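Uncharacterized protein YhfS (Escherichia coli, PDB 4J8L) binds pyridoxal 5'-phosphate covalently and is of unknown physiological function, possibly with a cysteine synthase-like activity. Local coordinates at residues Gly31-Thr36 with Thr52-Gln57; Gly37-Leu42 with Gln48-Gln53; Gly77-Gly82 with Val189-Cys194; Ala276-Leu281 with Gly308-Tyr313. All blocks are in the same frame, centred on the assembly; numbering follows the deposited sequence.

Contact 1 of 4, residues Gly31-Thr36 with Thr52-Gln57; sequences GSEFLT and TQRVEQ. With ACY (acetic acid), chain D.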
loop_
_atom_site.group_PDB
_atom_site.type_symbol
_atom_site.label_atom_id
_atom_site.label_comp_id
_atom_site.label_asym_id
_atom_site.label_seq_id
_atom_site.Cartn_x
_atom_site.Cartn_y
_atom_site.Cartn_z
ATOM N N GLY A 31 -5.269 -30.442 -1.804
ATOM C CA GLY A 31 -6.493 -29.939 -1.191
ATOM C C GLY A 31 -6.636 -30.244 0.288
ATOM O O GLY A 31 -7.014 -29.374 1.076
ATOM N N SER A 32 -6.325 -31.474 0.679
ATOM C CA SER A 32 -6.471 -31.854 2.080
ATOM C C SER A 32 -5.549 -31.019 2.965
ATOM O O SER A 32 -5.895 -30.696 4.104
ATOM C CB SER A 32 -6.208 -33.344 2.282
ATOM O OG SER A 32 -4.867 -33.655 1.961
ATOM N N GLU A 33 -4.383 -30.652 2.437
ATOM C CA GLU A 33 -3.438 -29.842 3.201
ATOM C C GLU A 33 -3.892 -28.396 3.375
ATOM O O GLU A 33 -3.508 -27.737 4.342
ATOM C CB GLU A 33 -2.045 -29.912 2.582
ATOM C CG GLU A 33 -1.499 -31.329 2.561
ATOM C CD GLU A 33 -0.056 -31.390 2.120
ATOM O OE1 GLU A 33 0.618 -30.340 2.152
ATOM O OE2 GLU A 33 0.403 -32.488 1.741
ATOM N N PHE A 34 -4.711 -27.895 2.452
ATOM C CA PHE A 34 -5.243 -26.542 2.600
ATOM C C PHE A 34 -6.291 -26.474 3.716
ATOM O O PHE A 34 -6.593 -25.400 4.240
ATOM C CB PHE A 34 -5.853 -26.025 1.291
ATOM C CG PHE A 34 -6.071 -24.545 1.285
ATOM C CD1 PHE A 34 -4.992 -23.683 1.133
ATOM C CD2 PHE A 34 -7.337 -24.003 1.462
ATOM C CE1 PHE A 34 -5.170 -22.308 1.145
ATOM C CE2 PHE A 34 -7.524 -22.620 1.470
ATOM C CZ PHE A 34 -6.436 -21.771 1.312
ATOM N N LEU A 35 -6.862 -27.624 4.056
ATOM C CA LEU A 35 -7.901 -27.670 5.085
ATOM C C LEU A 35 -7.310 -28.132 6.421
ATOM O O LEU A 35 -7.992 -28.731 7.229
ATOM C CB LEU A 35 -9.058 -28.578 4.642
ATOM C CG LEU A 35 -9.751 -28.214 3.316
ATOM C CD1 LEU A 35 -10.800 -29.241 2.922
ATOM C CD2 LEU A 35 -10.373 -26.817 3.372
ATOM N N THR A 36 -6.026 -27.857 6.652
ATOM C CA THR A 36 -5.376 -28.321 7.885
ATOM C C THR A 36 -5.302 -27.290 9.017
ATOM O O THR A 36 -4.843 -27.618 10.108
ATOM C CB THR A 36 -3.955 -28.899 7.649
ATOM O OG1 THR A 36 -3.129 -27.913 7.016
ATOM C CG2 THR A 36 -4.007 -30.166 6.798
ATOM N N THR A 52 3.424 -21.869 6.696
ATOM C CA THR A 52 3.920 -20.521 6.433
ATOM C C THR A 52 4.895 -20.516 5.253
ATOM O O THR A 52 4.817 -19.643 4.385
ATOM C CB THR A 52 4.530 -19.901 7.699
ATOM O OG1 THR A 52 3.512 -19.853 8.711
ATOM C CG2 THR A 52 5.037 -18.465 7.428
ATOM N N GLN A 53 5.790 -21.504 5.210
ATOM C CA GLN A 53 6.682 -21.633 4.065
ATOM C C GLN A 53 5.868 -21.748 2.782
ATOM O O GLN A 53 6.128 -21.034 1.816
ATOM C CB GLN A 53 7.613 -22.840 4.192
ATOM C CG GLN A 53 8.548 -22.965 2.989
ATOM C CD GLN A 53 9.346 -24.255 2.956
ATOM O OE1 GLN A 53 8.844 -25.332 3.283
ATOM N NE2 GLN A 53 10.605 -24.151 2.548
ATOM N N ARG A 54 4.871 -22.633 2.785
ATOM C CA ARG A 54 4.061 -22.850 1.588
ATOM C C ARG A 54 3.392 -21.554 1.134
ATOM O O ARG A 54 3.359 -21.246 -0.057
ATOM C CB ARG A 54 2.983 -23.908 1.829
ATOM C CG ARG A 54 3.488 -25.312 1.969
ATOM C CD ARG A 54 2.320 -26.291 2.081
ATOM N NE ARG A 54 2.761 -27.658 2.324
ATOM C CZ ARG A 54 2.889 -28.579 1.378
ATOM N NH1 ARG A 54 2.603 -28.279 0.119
ATOM N NH2 ARG A 54 3.294 -29.801 1.690
ATOM N N VAL A 55 2.839 -20.810 2.086
ATOM C CA VAL A 55 2.176 -19.553 1.765
ATOM C C VAL A 55 3.176 -18.578 1.156
ATOM O O VAL A 55 2.880 -17.891 0.179
ATOM C CB VAL A 55 1.476 -18.927 3.004
ATOM C CG1 VAL A 55 1.045 -17.484 2.712
ATOM C CG2 VAL A 55 0.272 -19.767 3.418
ATOM N N GLU A 56 4.377 -18.541 1.719
ATOM C CA GLU A 56 5.429 -17.686 1.175
ATOM C C GLU A 56 5.766 -18.079 -0.263
ATOM O O GLU A 56 5.949 -17.203 -1.114
ATOM C CB GLU A 56 6.661 -17.701 2.085
ATOM C CG GLU A 56 6.395 -16.939 3.381
ATOM C CD GLU A 56 7.403 -17.227 4.477
ATOM O OE1 GLU A 56 8.152 -18.222 4.372
ATOM O OE2 GLU A 56 7.443 -16.435 5.450
ATOM N N GLN A 57 5.798 -19.386 -0.540
ATOM C CA GLN A 57 6.018 -19.862 -1.901
ATOM C C GLN A 57 4.897 -19.397 -2.827
ATOM O O GLN A 57 5.145 -19.008 -3.969
ATOM C CB GLN A 57 6.151 -21.394 -1.936
ATOM C CG GLN A 57 7.462 -21.885 -1.314
ATOM C CD GLN A 57 7.490 -23.383 -1.129
ATOM O OE1 GLN A 57 6.543 -24.078 -1.491
ATOM N NE2 GLN A 57 8.581 -23.893 -0.564
HETATM C C ACY D . 2.616 -29.464 5.906
HETATM O O ACY D . 2.448 -29.807 7.098
HETATM O OXT ACY D . 2.065 -28.470 5.378
HETATM C CH3 ACY D . 3.535 -30.290 5.057
#
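Arg54 of helix 50-62 meets Glu33 of the short, weakly bonded helix 31-34 in a surface salt bridge that ties two neighbouring N-terminal elements of this aminotransferase-like fold. The arginine leaves its helix with CG anti to the carbonyl carbon (chi1 -71°), and CB, CG, CD and NE follow as an extended rod aimed across at the other segment. CD lies 4.0 Å from OXT of a bound acetate, probably taken up from the crystallisation liquor. One step on, NE donates to the same OXT at 3.2 Å, through a clearly bent bond (144°). CZ lies beneath Glu33 OE1, 3.0 Å away, with the carboxylate standing over one face of the guanidinium and the two planes almost perpendicular (86°). The pairing is therefore one of charge alone, since none of the arginine N-H groups is directed at OE1. NH1 turns instead to the carbonyl oxygen of His28, its strongest polar partner, so the group is held by two hydrogen bonds besides the ionic contact. The other terminal nitrogen, NH2, approaches Glu33 OE1 to 2.8 Å, and the acetate CH3 sits 3.4 Å from NH2 at the edge of the guanidinium, in its plane.

Contact 2 of 4, residues Gly37-Leu42 with Gln48-Gln53; sequences GGDLGL and QPRVTQ. With ACY (acetic acid), chain D.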
loop_
_atom_site.group_PDB
_atom_site.type_symbol
_atom_site.label_atom_id
_atom_site.label_comp_id
_atom_site.label_asym_id
_atom_site.label_seq_id
_atom_site.Cartn_x
_atom_site.Cartn_y
_atom_site.Cartn_z
ATOM N N GLY A 37 -5.743 -26.055 8.770
ATOM C CA GLY A 37 -5.801 -25.054 9.826
ATOM C C GLY A 37 -4.511 -24.265 10.101
ATOM O O GLY A 37 -4.557 -23.188 10.705
ATOM N N GLY A 38 -3.373 -24.798 9.676
ATOM C CA GLY A 38 -2.097 -24.108 9.832
ATOM C C GLY A 38 -1.283 -24.543 11.044
ATOM O O GLY A 38 -1.746 -24.411 12.189
ATOM N N ASP A 39 -0.067 -25.032 10.796
ATOM C CA ASP A 39 0.783 -25.544 11.871
ATOM C C ASP A 39 1.518 -24.425 12.606
ATOM O O ASP A 39 1.406 -23.259 12.243
ATOM C CB ASP A 39 1.766 -26.622 11.374
ATOM C CG ASP A 39 2.787 -26.090 10.385
ATOM O OD1 ASP A 39 2.402 -25.327 9.479
ATOM O OD2 ASP A 39 3.981 -26.460 10.493
ATOM N N LEU A 40 2.246 -24.799 13.651
ATOM C CA LEU A 40 2.822 -23.848 14.588
ATOM C C LEU A 40 4.316 -24.052 14.767
ATOM O O LEU A 40 4.809 -25.172 14.730
ATOM C CB LEU A 40 2.167 -24.026 15.955
ATOM C CG LEU A 40 0.678 -23.704 16.058
ATOM C CD1 LEU A 40 0.085 -24.315 17.319
ATOM C CD2 LEU A 40 0.479 -22.186 16.066
ATOM N N GLY A 41 5.042 -22.965 14.990
ATOM C CA GLY A 41 6.363 -23.084 15.576
ATOM C C GLY A 41 7.559 -23.327 14.675
ATOM O O GLY A 41 7.496 -23.200 13.448
ATOM N N LEU A 42 8.662 -23.682 15.318
ATOM C CA LEU A 42 9.973 -23.711 14.669
ATOM C C LEU A 42 10.255 -25.108 14.131
ATOM O O LEU A 42 11.018 -25.861 14.724
ATOM C CB LEU A 42 11.041 -23.306 15.682
ATOM C CG LEU A 42 10.848 -21.937 16.340
ATOM C CD1 LEU A 42 12.032 -21.578 17.218
ATOM C CD2 LEU A 42 10.631 -20.879 15.279
ATOM N N GLN A 48 10.245 -22.273 10.977
ATOM C CA GLN A 48 8.955 -21.605 10.816
ATOM C C GLN A 48 7.947 -22.708 10.517
ATOM O O GLN A 48 8.331 -23.839 10.264
ATOM C CB GLN A 48 8.985 -20.608 9.645
ATOM C CG GLN A 48 9.294 -21.279 8.319
ATOM C CD GLN A 48 9.219 -20.360 7.105
ATOM O OE1 GLN A 48 9.767 -20.686 6.046
ATOM N NE2 GLN A 48 8.545 -19.217 7.244
ATOM N N PRO A 49 6.655 -22.389 10.554
ATOM C CA PRO A 49 5.659 -23.411 10.200
ATOM C C PRO A 49 5.755 -23.860 8.757
ATOM O O PRO A 49 6.108 -23.072 7.869
ATOM C CB PRO A 49 4.325 -22.681 10.446
ATOM C CG PRO A 49 4.645 -21.735 11.556
ATOM C CD PRO A 49 6.033 -21.230 11.226
ATOM N N ARG A 50 5.476 -25.144 8.530
ATOM C CA ARG A 50 5.477 -25.678 7.182
ATOM C C ARG A 50 4.457 -24.939 6.320
ATOM O O ARG A 50 4.721 -24.648 5.156
ATOM C CB ARG A 50 5.161 -27.177 7.199
ATOM C CG ARG A 50 6.199 -28.038 7.925
ATOM C CD ARG A 50 5.753 -29.501 7.992
ATOM N NE ARG A 50 4.455 -29.620 8.661
ATOM C CZ ARG A 50 4.289 -29.738 9.977
ATOM N NH1 ARG A 50 5.338 -29.779 10.786
ATOM N NH2 ARG A 50 3.068 -29.837 10.483
ATOM N N VAL A 51 3.289 -24.634 6.889
ATOM C CA VAL A 51 2.265 -23.935 6.121
ATOM C C VAL A 51 2.691 -22.502 5.785
ATOM O O VAL A 51 2.404 -21.989 4.702
ATOM C CB VAL A 51 0.907 -23.955 6.855
ATOM C CG1 VAL A 51 -0.074 -22.990 6.187
ATOM C CG2 VAL A 51 0.358 -25.366 6.881
ATOM N N THR A 52 3.424 -21.869 6.696
ATOM C CA THR A 52 3.920 -20.521 6.433
ATOM C C THR A 52 4.895 -20.516 5.253
ATOM O O THR A 52 4.817 -19.643 4.385
ATOM C CB THR A 52 4.530 -19.901 7.699
ATOM O OG1 THR A 52 3.512 -19.853 8.711
ATOM C CG2 THR A 52 5.037 -18.465 7.428
ATOM N N GLN A 53 5.790 -21.504 5.210
ATOM C CA GLN A 53 6.682 -21.633 4.065
ATOM C C GLN A 53 5.868 -21.748 2.782
ATOM O O GLN A 53 6.128 -21.034 1.816
ATOM C CB GLN A 53 7.613 -22.840 4.192
ATOM C CG GLN A 53 8.548 -22.965 2.989
ATOM C CD GLN A 53 9.346 -24.255 2.956
ATOM O OE1 GLN A 53 8.844 -25.332 3.283
ATOM N NE2 GLN A 53 10.605 -24.151 2.548
HETATM C C ACY D . 2.616 -29.464 5.906
HETATM O O ACY D . 2.448 -29.807 7.098
HETATM O OXT ACY D . 2.065 -28.470 5.378
HETATM C CH3 ACY D . 3.535 -30.290 5.057
#
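Asp39 and the first turn of helix 50-62 carry this contact, in which a glycine-rich loop runs back nearly antiparallel to the start of the helix and the Asp39 carboxylate accepts from the first amides of that helix, Pro49 being the N-cap residue. The hydrogen bonds are a two-pronged pair. Val51 N donates to Asp39 OD1 at 2.8 Å in an almost straight bond (167°), reaching it on the syn side and slightly out of the carboxylate plane. Arg50 N uses the syn lone pair of Asp39 OD2, also at 2.8 Å. Two bonds to one carboxylate hold it against rotation, and its negative charge would probably be favoured by the positive end of the helix. Gln228 OE1 takes the amide of Gly41, linking the loop to the segment ahead of helix 229-261.

The ionic part involves the same OD2, which stands 3.3 Å above the centre of one face of the Arg50 guanidinium; OD2 and NH2 are 3.5 Å apart, and only charge joins them. A bend in the arginine chain (chi3 -58°) folds the guanidinium back over the aspartate.

Van der Waals packing makes up the remainder between the segments. Gly38 CA rests 4.0 Å from Val51 CG2, and Pro49 CD touches Gly41 O at 3.3 Å. The backbone angles of Gly38 and Gly41 themselves call for glycine.

The bound acetate adds a ligand bond: at the edge of the guanidinium, near its plane, Arg50 NE donates to acetate O at 2.6 Å, nearly linearly (171°).

Contact 3 of 4, residues Gly77-Gly82 with Val189-Cys194; sequences GAIRAG and VSTFSC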
loop_
_atom_site.group_PDB
_atom_site.type_symbol
_atom_site.label_atom_id
_atom_site.label_comp_id
_atom_site.label_asym_id
_atom_site.label_seq_id
_atom_site.Cartn_x
_atom_site.Cartn_y
_atom_site.Cartn_z
ATOM N N GLY A 77 7.372 -3.200 9.424
ATOM C CA GLY A 77 8.281 -4.322 9.629
ATOM C C GLY A 77 8.873 -4.833 8.324
ATOM O O GLY A 77 10.058 -5.209 8.262
ATOM N N ALA A 78 8.057 -4.851 7.272
ATOM C CA ALA A 78 8.519 -5.323 5.968
ATOM C C ALA A 78 9.586 -4.387 5.390
ATOM O O ALA A 78 10.602 -4.830 4.852
ATOM C CB ALA A 78 7.345 -5.468 4.999
ATOM N N ILE A 79 9.348 -3.088 5.505
ATOM C CA ILE A 79 10.310 -2.105 5.023
ATOM C C ILE A 79 11.594 -2.173 5.835
ATOM O O ILE A 79 12.684 -2.100 5.271
ATOM C CB ILE A 79 9.714 -0.696 5.023
ATOM C CG1 ILE A 79 8.696 -0.598 3.881
ATOM C CG2 ILE A 79 10.810 0.374 4.871
ATOM C CD1 ILE A 79 7.727 0.584 3.991
ATOM N N ARG A 80 11.479 -2.320 7.152
ATOM C CA ARG A 80 12.690 -2.441 7.972
ATOM C C ARG A 80 13.514 -3.663 7.569
ATOM O O ARG A 80 14.731 -3.579 7.382
ATOM C CB ARG A 80 12.355 -2.521 9.460
ATOM C CG ARG A 80 13.601 -2.507 10.347
ATOM C CD ARG A 80 13.281 -2.913 11.783
ATOM N NE ARG A 80 12.365 -1.985 12.438
ATOM C CZ ARG A 80 11.092 -2.265 12.721
ATOM N NH1 ARG A 80 10.575 -3.455 12.404
ATOM N NH2 ARG A 80 10.335 -1.356 13.328
ATOM N N ALA A 81 12.848 -4.802 7.421
ATOM C CA ALA A 81 13.556 -6.024 7.070
ATOM C C ALA A 81 14.182 -5.919 5.688
ATOM O O ALA A 81 15.325 -6.336 5.489
ATOM C CB ALA A 81 12.612 -7.223 7.144
ATOM N N GLY A 82 13.444 -5.357 4.735
ATOM C CA GLY A 82 13.974 -5.194 3.390
ATOM C C GLY A 82 15.163 -4.247 3.329
ATOM O O GLY A 82 16.191 -4.556 2.717
ATOM N N VAL A 189 13.067 -6.087 -4.204
ATOM C CA VAL A 189 11.995 -6.576 -3.335
ATOM C C VAL A 189 10.859 -5.575 -3.248
ATOM O O VAL A 189 11.090 -4.354 -3.248
ATOM C CB VAL A 189 12.458 -6.883 -1.881
ATOM C CG1 VAL A 189 13.247 -8.193 -1.806
ATOM C CG2 VAL A 189 13.257 -5.721 -1.299
ATOM N N SER A 190 9.644 -6.116 -3.196
ATOM C CA SER A 190 8.436 -5.381 -2.828
ATOM C C SER A 190 8.167 -5.554 -1.345
ATOM O O SER A 190 8.560 -6.555 -0.752
ATOM C CB SER A 190 7.226 -5.928 -3.588
ATOM O OG SER A 190 7.065 -5.317 -4.855
ATOM N N THR A 191 7.482 -4.585 -0.740
ATOM C CA THR A 191 7.065 -4.738 0.647
ATOM C C THR A 191 5.630 -4.257 0.801
ATOM O O THR A 191 5.209 -3.313 0.136
ATOM C CB THR A 191 7.939 -3.920 1.619
ATOM O OG1 THR A 191 7.802 -2.523 1.329
ATOM C CG2 THR A 191 9.395 -4.316 1.544
ATOM N N PHE A 192 4.881 -4.904 1.682
ATOM C CA PHE A 192 3.527 -4.441 1.985
ATOM C C PHE A 192 2.956 -5.018 3.263
ATOM O O PHE A 192 3.291 -6.135 3.650
ATOM C CB PHE A 192 2.558 -4.715 0.821
ATOM C CG PHE A 192 2.557 -6.134 0.321
ATOM C CD1 PHE A 192 3.423 -6.522 -0.695
ATOM C CD2 PHE A 192 1.648 -7.071 0.822
ATOM C CE1 PHE A 192 3.413 -7.822 -1.186
ATOM C CE2 PHE A 192 1.634 -8.381 0.336
ATOM C CZ PHE A 192 2.516 -8.754 -0.669
ATOM N N SER A 193 2.079 -4.243 3.903
ATOM C CA SER A 193 1.242 -4.736 4.994
ATOM C C SER A 193 0.170 -5.700 4.491
ATOM O O SER A 193 -0.534 -5.407 3.531
ATOM C CB SER A 193 0.552 -3.557 5.693
ATOM O OG SER A 193 -0.470 -4.015 6.564
ATOM N N CYS A 194 0.031 -6.848 5.144
ATOM C CA CYS A 194 -1.096 -7.727 4.819
ATOM C C CYS A 194 -2.372 -7.294 5.537
ATOM O O CYS A 194 -3.465 -7.663 5.123
ATOM C CB CYS A 194 -0.782 -9.186 5.121
ATOM S SG CYS A 194 0.611 -9.771 4.108
#
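The large-domain core of this protein, a seven-stranded mixed sheet with helices packed on it, is where helix 74-86 lies against strand 189-193. Thr191 meets Ala78 and Ile79 here, the two segments running close to antiparallel (155°) with their axes 7.3 Å apart. The contact is buried and made by van der Waals packing. Ala78 CB abuts Thr191 CB at 3.8 Å, and Thr191 CG2 lies 3.6 Å from Ala78 O. Ile79 crosses the threonine at about a right angle, bringing CG1 to 3.3 Å from Thr191 OG1. That hydroxyl sits between the backbone N and the carbonyl carbon (chi1 63°), where it bonds to Thr169 O on the adjacent strand 167-170. Gly82 faces the strand, and even a CB there would come close to Thr191 CG2 and Val189 CG2. A valine in place of Thr191 would probably leave the carbonyl of Thr169 without its hydroxyl partner, although backbone bonds between the strands would remain. At the strand's end, Ser193 OG bonds to the backbone N of the pyridoxal-bearing Lys196. A helix-flanked mixed sheet with this lysine just after one strand is consistent with a fold type I pyridoxal phosphate enzyme.

Contact 4 of 4, residues Ala276-Leu281 with Gly308-Tyr313; sequences AQSKVL and GAESKY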
loop_
_atom_site.group_PDB
_atom_site.type_symbol
_atom_site.label_atom_id
_atom_site.label_comp_id
_atom_site.label_asym_id
_atom_site.label_seq_id
_atom_site.Cartn_x
_atom_site.Cartn_y
_atom_site.Cartn_z
ATOM N N ALA A 276 -3.873 9.602 -2.026
ATOM C CA ALA A 276 -3.567 10.417 -0.856
ATOM C C ALA A 276 -3.698 9.649 0.464
ATOM O O ALA A 276 -4.555 9.971 1.276
ATOM C CB ALA A 276 -4.480 11.647 -0.843
ATOM N N GLN A 277 -2.872 8.628 0.688
ATOM C CA GLN A 277 -1.902 8.136 -0.284
ATOM C C GLN A 277 -2.526 6.976 -1.056
ATOM O O GLN A 277 -2.126 6.687 -2.179
ATOM C CB GLN A 277 -0.602 7.729 0.409
ATOM C CG GLN A 277 0.049 8.901 1.145
ATOM C CD GLN A 277 1.475 8.619 1.571
ATOM O OE1 GLN A 277 1.813 7.502 1.951
ATOM N NE2 GLN A 277 2.325 9.644 1.512
ATOM N N SER A 278 -3.516 6.322 -0.453
ATOM C CA SER A 278 -4.318 5.355 -1.188
ATOM C C SER A 278 -5.254 6.137 -2.096
ATOM O O SER A 278 -5.502 7.316 -1.863
ATOM C CB SER A 278 -5.123 4.459 -0.239
ATOM O OG SER A 278 -5.716 3.373 -0.948
ATOM N N LYS A 279 -5.776 5.486 -3.130
ATOM C CA LYS A 279 -6.636 6.167 -4.087
ATOM C C LYS A 279 -8.009 6.408 -3.455
ATOM O O LYS A 279 -8.722 5.465 -3.100
ATOM C CB LYS A 279 -6.722 5.360 -5.386
ATOM C CG LYS A 279 -7.310 6.092 -6.583
ATOM C CD LYS A 279 -7.072 5.282 -7.853
ATOM C CE LYS A 279 -7.782 5.890 -9.047
ATOM N NZ LYS A 279 -7.582 5.077 -10.293
ATOM N N VAL A 280 -8.345 7.685 -3.286
ATOM C CA VAL A 280 -9.541 8.126 -2.576
ATOM C C VAL A 280 -10.086 9.390 -3.236
ATOM O O VAL A 280 -9.480 9.929 -4.169
ATOM C CB VAL A 280 -9.224 8.486 -1.101
ATOM C CG1 VAL A 280 -8.753 7.258 -0.335
ATOM C CG2 VAL A 280 -8.184 9.599 -1.034
ATOM N N LEU A 281 -11.229 9.866 -2.753
ATOM C CA LEU A 281 -11.762 11.146 -3.202
ATOM C C LEU A 281 -11.354 12.288 -2.282
ATOM O O LEU A 281 -11.340 12.145 -1.057
ATOM C CB LEU A 281 -13.293 11.119 -3.277
ATOM C CG LEU A 281 -13.832 10.813 -4.670
ATOM C CD1 LEU A 281 -13.884 9.312 -4.871
ATOM C CD2 LEU A 281 -15.181 11.462 -4.910
ATOM N N GLY A 308 -6.584 0.149 9.373
ATOM C CA GLY A 308 -5.505 -0.401 8.563
ATOM C C GLY A 308 -4.628 0.636 7.861
ATOM O O GLY A 308 -3.419 0.658 8.082
ATOM N N ALA A 309 -5.193 1.461 6.980
ATOM C CA ALA A 309 -6.594 1.415 6.569
ATOM C C ALA A 309 -6.863 0.264 5.605
ATOM O O ALA A 309 -5.991 -0.564 5.372
ATOM C CB ALA A 309 -6.980 2.736 5.923
ATOM N N GLU A 310 -8.082 0.233 5.064
ATOM C CA GLU A 310 -8.494 -0.812 4.117
ATOM C C GLU A 310 -8.400 -2.225 4.701
ATOM O O GLU A 310 -8.203 -3.199 3.975
ATOM C CB GLU A 310 -7.735 -0.652 2.784
ATOM C CG GLU A 310 -7.953 0.769 2.240
ATOM C CD GLU A 310 -7.430 1.027 0.831
ATOM O OE1 GLU A 310 -6.849 0.124 0.202
ATOM O OE2 GLU A 310 -7.600 2.180 0.363
ATOM N N SER A 311 -8.576 -2.324 6.016
ATOM C CA SER A 311 -8.533 -3.610 6.697
ATOM C C SER A 311 -9.883 -4.302 6.584
ATOM O O SER A 311 -10.871 -3.711 6.149
ATOM C CB SER A 311 -8.195 -3.431 8.180
ATOM O OG SER A 311 -9.330 -2.971 8.898
ATOM N N LYS A 312 -9.907 -5.569 6.976
ATOM C CA LYS A 312 -11.152 -6.341 6.994
ATOM C C LYS A 312 -12.245 -5.711 7.857
ATOM O O LYS A 312 -13.428 -6.048 7.700
ATOM C CB LYS A 312 -10.872 -7.753 7.503
ATOM C CG LYS A 312 -10.371 -7.792 8.937
ATOM C CD LYS A 312 -9.855 -9.196 9.294
ATOM C CE LYS A 312 -9.080 -9.187 10.608
ATOM N NZ LYS A 312 -8.550 -10.535 10.984
ATOM N N TYR A 313 -11.867 -4.825 8.777
ATOM C CA TYR A 313 -12.830 -4.205 9.674
ATOM C C TYR A 313 -13.518 -3.004 9.047
ATOM O O TYR A 313 -14.582 -2.581 9.505
ATOM C CB TYR A 313 -12.157 -3.727 10.958
ATOM C CG TYR A 313 -11.453 -4.813 11.721
ATOM C CD1 TYR A 313 -12.170 -5.811 12.356
ATOM C CD2 TYR A 313 -10.064 -4.845 11.800
ATOM C CE1 TYR A 313 -11.536 -6.804 13.058
ATOM C CE2 TYR A 313 -9.422 -5.830 12.503
ATOM C CZ TYR A 313 -10.167 -6.812 13.131
ATOM O OH TYR A 313 -9.544 -7.810 13.829
#
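Ser278 and Glu310 meet through a single short hydrogen bond, Ser278 OG to Glu310 OE2, 2.6 Å. The serine hydroxyl stands anti to the backbone N (chi1 -170°), a placing that carries OG across to the other segment, while CB follows at 3.4 Å from the same OE2. From its side Glu310 reaches over with CG anti to the carbonyl carbon and beside the backbone N (chi1 -55°); beyond CG the chain is extended, which brings the carboxylate up to the serine, and its backbone adopts a left-handed conformation. The serine arrives on the syn side of OE2 but well out of the carboxylate plane (35°). Asn341 ND2 is a second donor to OE2, and Lys177 forms a salt bridge with OE1, so both carboxylate oxygens are engaged.

The contact joins the turn between strands 268-275 and 279-285, a hairpin of the antiparallel C-terminal sheet, to the loop ahead of strand 318-320. In the hairpin turn Ala276 N bonds to Ser278 O at 2.8 Å.

Replacing Glu310 by an alanine would remove the carboxylate, and this is likely to leave Lys177 without its buried counter-charge and Ser278 OG without an acceptor. Further along the loop, Ser311 OG accepts from Tyr313 N at 3.1 Å, closing an ST turn.

In the fold
From the N terminus, the chain first passes through helix 31-34 and the glycine-rich loop, then doubles back into helix 50-62. Contact 2 (37-42 with 48-53) closes the short inner loop; its touching residues lie inside those of contact 1 (31-36 with 52-57), though the two overlap at Thr52 and Gln53. Both touch the bound acetate, so this region is tied twice to one helix. Contact 3 follows in series, spanning over a hundred residues to bring helix 74-86 against strand 189-193 in the large-domain core. Contact 4 comes last, closing a loop of 26 residues between the hairpin turn before strand 279-285 and the loop ahead of strand 318-320, its centre about 18 Å from that of contact 3. No two contacts cross.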